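Long-range contact in multisubunit Na+/H+ antiporter, A subunit (Anoxybacillus flavithermus, PDB 6Z16), which probably serves as the large antiporter-like subunit of a membrane complex that exchanges sodium ions for protons across the cell membrane: residues H56-V61 / L136-Y140. Residues are numbered along the deposited sequence; the frame is centred on the assembly and turned at random.
With PTY (phosphatidylethanolamine), chain S.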
ATOM      1  N   HIS A  56     -98.382 -13.559 -38.627  1.00 80.46           N
ATOM      2  CA  HIS A  56     -97.682 -12.528 -39.382  1.00 67.69           C
ATOM      3  C   HIS A  56     -97.372 -11.343 -38.477  1.00 57.36           C
ATOM      4  O   HIS A  56     -98.243 -10.873 -37.744  1.00 58.91           O
ATOM      5  CB  HIS A  56     -98.551 -12.091 -40.561  1.00 78.59           C
ATOM      6  CG  HIS A  56     -97.854 -11.207 -41.545  1.00 98.46           C
ATOM      7  ND1 HIS A  56     -97.724  -9.847 -41.364  1.00 99.95           N
ATOM      8  CD2 HIS A  56     -97.283 -11.482 -42.740  1.00 98.31           C
ATOM      9  CE1 HIS A  56     -97.083  -9.327 -42.394  1.00 92.82           C
ATOM     10  NE2 HIS A  56     -96.807 -10.297 -43.245  1.00 92.56           N
ATOM     11  N   VAL A  57     -96.125 -10.861 -38.543  1.00 56.18           N
ATOM     12  CA  VAL A  57     -95.608  -9.893 -37.575  1.00 48.83           C
ATOM     13  C   VAL A  57     -96.339  -8.554 -37.659  1.00 45.43           C
ATOM     14  O   VAL A  57     -96.477  -7.851 -36.648  1.00 44.42           O
ATOM     15  CB  VAL A  57     -94.078  -9.759 -37.772  1.00 38.68           C
ATOM     16  CG1 VAL A  57     -93.740  -9.254 -39.163  1.00 38.53           C
ATOM     17  CG2 VAL A  57     -93.436  -8.879 -36.706  1.00 22.94           C
ATOM     18  N   GLY A  58     -96.904  -8.234 -38.830  1.00 47.29           N
ATOM     19  CA  GLY A  58     -97.570  -6.957 -39.021  1.00 43.05           C
ATOM     20  C   GLY A  58     -98.808  -6.771 -38.170  1.00 53.51           C
ATOM     21  O   GLY A  58     -99.145  -5.636 -37.816  1.00 56.38           O
ATOM     22  N   TRP A  59     -99.475  -7.875 -37.805  1.00 53.54           N
ATOM     23  CA  TRP A  59    -100.601  -7.797 -36.879  1.00 50.87           C
ATOM     24  C   TRP A  59    -100.164  -7.247 -35.531  1.00 56.21           C
ATOM     25  O   TRP A  59    -100.858  -6.411 -34.944  1.00 61.16           O
ATOM     26  CB  TRP A  59    -101.258  -9.164 -36.694  1.00 37.28           C
ATOM     27  CG  TRP A  59    -101.943  -9.680 -37.906  1.00 39.18           C
ATOM     28  CD1 TRP A  59    -101.553 -10.721 -38.684  1.00 39.73           C
ATOM     29  CD2 TRP A  59    -103.117  -9.139 -38.515  1.00 50.94           C
ATOM     30  NE1 TRP A  59    -102.430 -10.888 -39.725  1.00 39.61           N
ATOM     31  CE2 TRP A  59    -103.395  -9.920 -39.648  1.00 48.88           C
ATOM     32  CE3 TRP A  59    -103.962  -8.070 -38.207  1.00 51.07           C
ATOM     33  CZ2 TRP A  59    -104.484  -9.672 -40.472  1.00 54.05           C
ATOM     34  CZ3 TRP A  59    -105.042  -7.825 -39.026  1.00 52.22           C
ATOM     35  CH2 TRP A  59    -105.294  -8.622 -40.145  1.00 52.21           C
ATOM     36  N   PHE A  60     -98.980  -7.649 -35.064  1.00 53.63           N
ATOM     37  CA  PHE A  60     -98.453  -7.102 -33.821  1.00 61.95           C
ATOM     38  C   PHE A  60     -98.074  -5.640 -33.975  1.00 69.95           C
ATOM     39  O   PHE A  60     -98.083  -4.889 -32.992  1.00 72.41           O
ATOM     40  CB  PHE A  60     -97.251  -7.925 -33.366  1.00 78.76           C
ATOM     41  CG  PHE A  60     -96.664  -7.487 -32.056  1.00118.13           C
ATOM     42  CD1 PHE A  60     -97.332  -7.734 -30.867  1.00133.15           C
ATOM     43  CD2 PHE A  60     -95.428  -6.858 -32.011  1.00122.97           C
ATOM     44  CE1 PHE A  60     -96.790  -7.342 -29.658  1.00137.29           C
ATOM     45  CE2 PHE A  60     -94.879  -6.464 -30.806  1.00125.21           C
ATOM     46  CZ  PHE A  60     -95.561  -6.706 -29.627  1.00134.68           C
ATOM     47  N   VAL A  61     -97.768  -5.207 -35.198  1.00 73.84           N
ATOM     48  CA  VAL A  61     -97.488  -3.795 -35.407  1.00 74.91           C
ATOM     49  C   VAL A  61     -98.795  -3.021 -35.525  1.00 79.33           C
ATOM     50  O   VAL A  61     -98.822  -1.812 -35.266  1.00 79.81           O
ATOM     51  CB  VAL A  61     -96.577  -3.656 -36.642  1.00 70.52           C
ATOM     52  CG1 VAL A  61     -96.055  -2.238 -36.813  1.00 73.56           C
ATOM     53  CG2 VAL A  61     -95.429  -4.639 -36.551  1.00 58.78           C
ATOM     54  N   LEU A 136     -89.436  -9.510 -43.119  1.00 74.70           N
ATOM     55  CA  LEU A 136     -90.521  -8.639 -42.682  1.00 70.03           C
ATOM     56  C   LEU A 136     -90.168  -7.811 -41.460  1.00 67.06           C
ATOM     57  O   LEU A 136     -90.684  -6.695 -41.309  1.00 68.62           O
ATOM     58  CB  LEU A 136     -91.764  -9.470 -42.378  1.00 69.96           C
ATOM     59  CG  LEU A 136     -92.356 -10.211 -43.567  1.00 70.76           C
ATOM     60  CD1 LEU A 136     -93.474 -11.108 -43.097  1.00 77.83           C
ATOM     61  CD2 LEU A 136     -92.854  -9.229 -44.596  1.00 64.39           C
ATOM     62  N   GLY A 137     -89.315  -8.340 -40.583  1.00 59.00           N
ATOM     63  CA  GLY A 137     -88.937  -7.603 -39.389  1.00 57.65           C
ATOM     64  C   GLY A 137     -88.169  -6.340 -39.712  1.00 66.53           C
ATOM     65  O   GLY A 137     -88.367  -5.306 -39.069  1.00 57.08           O
ATOM     66  N   ASN A 138     -87.319  -6.399 -40.744  1.00 70.72           N
ATOM     67  CA  ASN A 138     -86.647  -5.207 -41.251  1.00 62.26           C
ATOM     68  C   ASN A 138     -87.649  -4.178 -41.744  1.00 49.68           C
ATOM     69  O   ASN A 138     -87.526  -2.987 -41.432  1.00 42.28           O
ATOM     70  CB  ASN A 138     -85.699  -5.590 -42.381  1.00 71.04           C
ATOM     71  CG  ASN A 138     -84.561  -6.452 -41.914  1.00 72.53           C
ATOM     72  OD1 ASN A 138     -84.485  -7.631 -42.243  1.00 88.15           O
ATOM     73  ND2 ASN A 138     -83.649  -5.862 -41.159  1.00 72.41           N
ATOM     74  N   PHE A 139     -88.670  -4.639 -42.474  1.00 43.56           N
ATOM     75  CA  PHE A 139     -89.697  -3.763 -43.029  1.00 34.94           C
ATOM     76  C   PHE A 139     -90.437  -3.011 -41.930  1.00 40.36           C
ATOM     77  O   PHE A 139     -90.560  -1.780 -41.981  1.00 42.03           O
ATOM     78  CB  PHE A 139     -90.679  -4.589 -43.861  1.00 33.04           C
ATOM     79  CG  PHE A 139     -91.682  -3.766 -44.608  1.00 62.63           C
ATOM     80  CD1 PHE A 139     -91.344  -3.179 -45.812  1.00 70.22           C
ATOM     81  CD2 PHE A 139     -92.956  -3.566 -44.105  1.00 73.38           C
ATOM     82  CE1 PHE A 139     -92.259  -2.418 -46.503  1.00 74.95           C
ATOM     83  CE2 PHE A 139     -93.870  -2.799 -44.788  1.00 71.94           C
ATOM     84  CZ  PHE A 139     -93.523  -2.226 -45.990  1.00 76.11           C
ATOM     85  N   TYR A 140     -90.892  -3.725 -40.901  1.00 33.72           N
ATOM     86  CA  TYR A 140     -91.668  -3.036 -39.879  1.00 31.21           C
ATOM     87  C   TYR A 140     -90.807  -2.253 -38.898  1.00 34.71           C
ATOM     88  O   TYR A 140     -91.291  -1.245 -38.368  1.00 42.91           O
ATOM     89  CB  TYR A 140     -92.583  -4.016 -39.149  1.00 26.89           C
ATOM     90  CG  TYR A 140     -93.654  -4.558 -40.062  1.00 31.99           C
ATOM     91  CD1 TYR A 140     -94.740  -3.780 -40.432  1.00 36.21           C
ATOM     92  CD2 TYR A 140     -93.578  -5.846 -40.552  1.00 37.86           C
ATOM     93  CE1 TYR A 140     -95.710  -4.276 -41.278  1.00 35.10           C
ATOM     94  CE2 TYR A 140     -94.534  -6.348 -41.393  1.00 35.24           C
ATOM     95  CZ  TYR A 140     -95.598  -5.567 -41.751  1.00 34.73           C
ATOM     96  OH  TYR A 140     -96.549  -6.088 -42.590  1.00 33.47           O
TER
HETATM   97  C1  PTY S 905     -82.376  -7.200 -38.022  1.00104.06           C
HETATM   98  C2  PTY S 905     -80.778 -13.467 -39.261  1.00136.19           C
HETATM   99  C3  PTY S 905     -80.320 -12.413 -40.293  1.00137.73           C
HETATM  100  O4  PTY S 905     -82.343  -5.926 -37.341  1.00 95.90           O
HETATM  101  C5  PTY S 905     -80.886  -9.004 -38.905  1.00114.47           C
HETATM  102  C6  PTY S 905     -80.959  -7.662 -38.228  1.00112.52           C
HETATM  103  O7  PTY S 905     -80.320  -7.787 -36.918  1.00104.54           O
HETATM  104  C8  PTY S 905     -79.011  -7.498 -36.839  1.00 99.17           C
HETATM  105  O10 PTY S 905     -78.338  -7.183 -37.779  1.00111.04           O
HETATM  106  C11 PTY S 905     -78.509  -7.602 -35.433  1.00 78.33           C
HETATM  107  C12 PTY S 905     -77.756  -6.353 -35.005  1.00 68.30           C
HETATM  108  C13 PTY S 905     -78.606  -5.104 -35.079  1.00 61.30           C
HETATM  109  C14 PTY S 905     -77.863  -3.826 -34.734  1.00 68.48           C
HETATM  110  C15 PTY S 905     -78.741  -2.590 -34.811  1.00 84.10           C
HETATM  111  C16 PTY S 905     -77.972  -1.300 -35.039  1.00109.43           C
HETATM  112  C17 PTY S 905     -77.688  -0.490 -33.788  1.00129.80           C
HETATM  113  C18 PTY S 905     -78.803   0.471 -33.395  1.00133.67           C
HETATM  114  C19 PTY S 905     -78.363   1.521 -32.383  1.00136.30           C
HETATM  115  C20 PTY S 905     -79.420   2.556 -32.040  1.00132.33           C
HETATM  116  C21 PTY S 905     -78.966   3.561 -30.992  1.00121.93           C
HETATM  117  C22 PTY S 905     -80.099   4.364 -30.373  1.00122.71           C
HETATM  118  C23 PTY S 905     -79.768   4.919 -28.997  1.00122.63           C
HETATM  119  C24 PTY S 905     -80.868   5.763 -28.371  1.00128.85           C
HETATM  120  C25 PTY S 905     -82.143   5.008 -28.024  1.00134.23           C
HETATM  121  C26 PTY S 905     -83.219   5.905 -27.427  1.00134.65           C
HETATM  122  C27 PTY S 905     -84.544   5.213 -27.139  1.00128.98           C
HETATM  123  C28 PTY S 905     -85.608   6.166 -26.617  1.00119.12           C
HETATM  124  C29 PTY S 905     -86.869   5.472 -26.164  1.00104.29           C
HETATM  125  C30 PTY S 905     -82.465  -4.838 -38.098  1.00 89.56           C
HETATM  126  C31 PTY S 905     -82.461  -3.590 -37.268  1.00 76.60           C
HETATM  127  O30 PTY S 905     -82.572  -4.867 -39.291  1.00 89.52           O
HETATM  128  C32 PTY S 905     -81.267  -2.686 -37.532  1.00 66.48           C
HETATM  129  C33 PTY S 905     -81.436  -1.826 -38.764  1.00 56.94           C
HETATM  130  C34 PTY S 905     -82.022  -0.454 -38.490  1.00 64.13           C
HETATM  131  C35 PTY S 905     -81.044   0.553 -37.909  1.00 60.87           C
HETATM  132  C36 PTY S 905     -81.633   1.949 -37.801  1.00 51.23           C
HETATM  133  C37 PTY S 905     -80.689   3.008 -37.256  1.00 56.00           C
HETATM  134  C38 PTY S 905     -81.303   4.397 -37.239  1.00 60.67           C
HETATM  135  C39 PTY S 905     -80.335   5.513 -36.881  1.00 84.77           C
HETATM  136  C40 PTY S 905     -79.874   5.515 -35.434  1.00120.13           C
HETATM  137  C41 PTY S 905     -80.987   5.758 -34.426  1.00136.15           C
HETATM  138  P1  PTY S 905     -81.299 -10.127 -41.290  1.00136.02           P
HETATM  139  O11 PTY S 905     -81.362 -11.408 -40.344  1.00139.51           O
HETATM  140  O12 PTY S 905     -79.936 -10.152 -41.979  1.00124.22           O
HETATM  141  O13 PTY S 905     -82.460 -10.073 -42.204  1.00133.03           O
HETATM  142  O14 PTY S 905     -81.287  -8.878 -40.284  1.00121.66           O
HETATM  143  N1  PTY S 905     -79.939 -13.364 -38.065  1.00135.39           N
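Tyr140 lays one face of its ring over the backbone of Gly58, a CH-pi contact in which Gly58 CA stands 4.0 Å from the ring centroid and 24° off the ring normal. A carbon atom thus sits over each face, Gly58 CA toward the rim and Phe139 CD2 over the centre of the other. Val57 CG1 meets Tyr140 CD2 (3.7 Å) and touches Leu136 CB as well, bridging two residues one helical turn apart. Nearer the ring's root, Val61 CG2 lies 3.9 Å from Tyr140 CB. His56 is the N-cap of helix 57-61: with CG anti to the backbone N (chi1 -170°), the imidazole turns back so that ND1 accepts from Gly58 N at 3.1 Å, the donor tilted out of the ring plane. Its C-H edge then presents CE1 to Tyr140 OH at 3.3 Å, while NE2 approaches Leu136 CD1. The hydroxyl has its weak hydrogen bond with Ser125 OG of helix 105-128. The contact joins the starts of helices 57-61 and 136-155, both in predicted transmembrane segments. Their axes run 21° apart, 10.4 Å at closest approach. The buried, mostly apolar interface implies cohesion by dispersion and CH-pi contact, the His56 imidazole and Tyr140 OH adding polar groups where helix 57-61 begins.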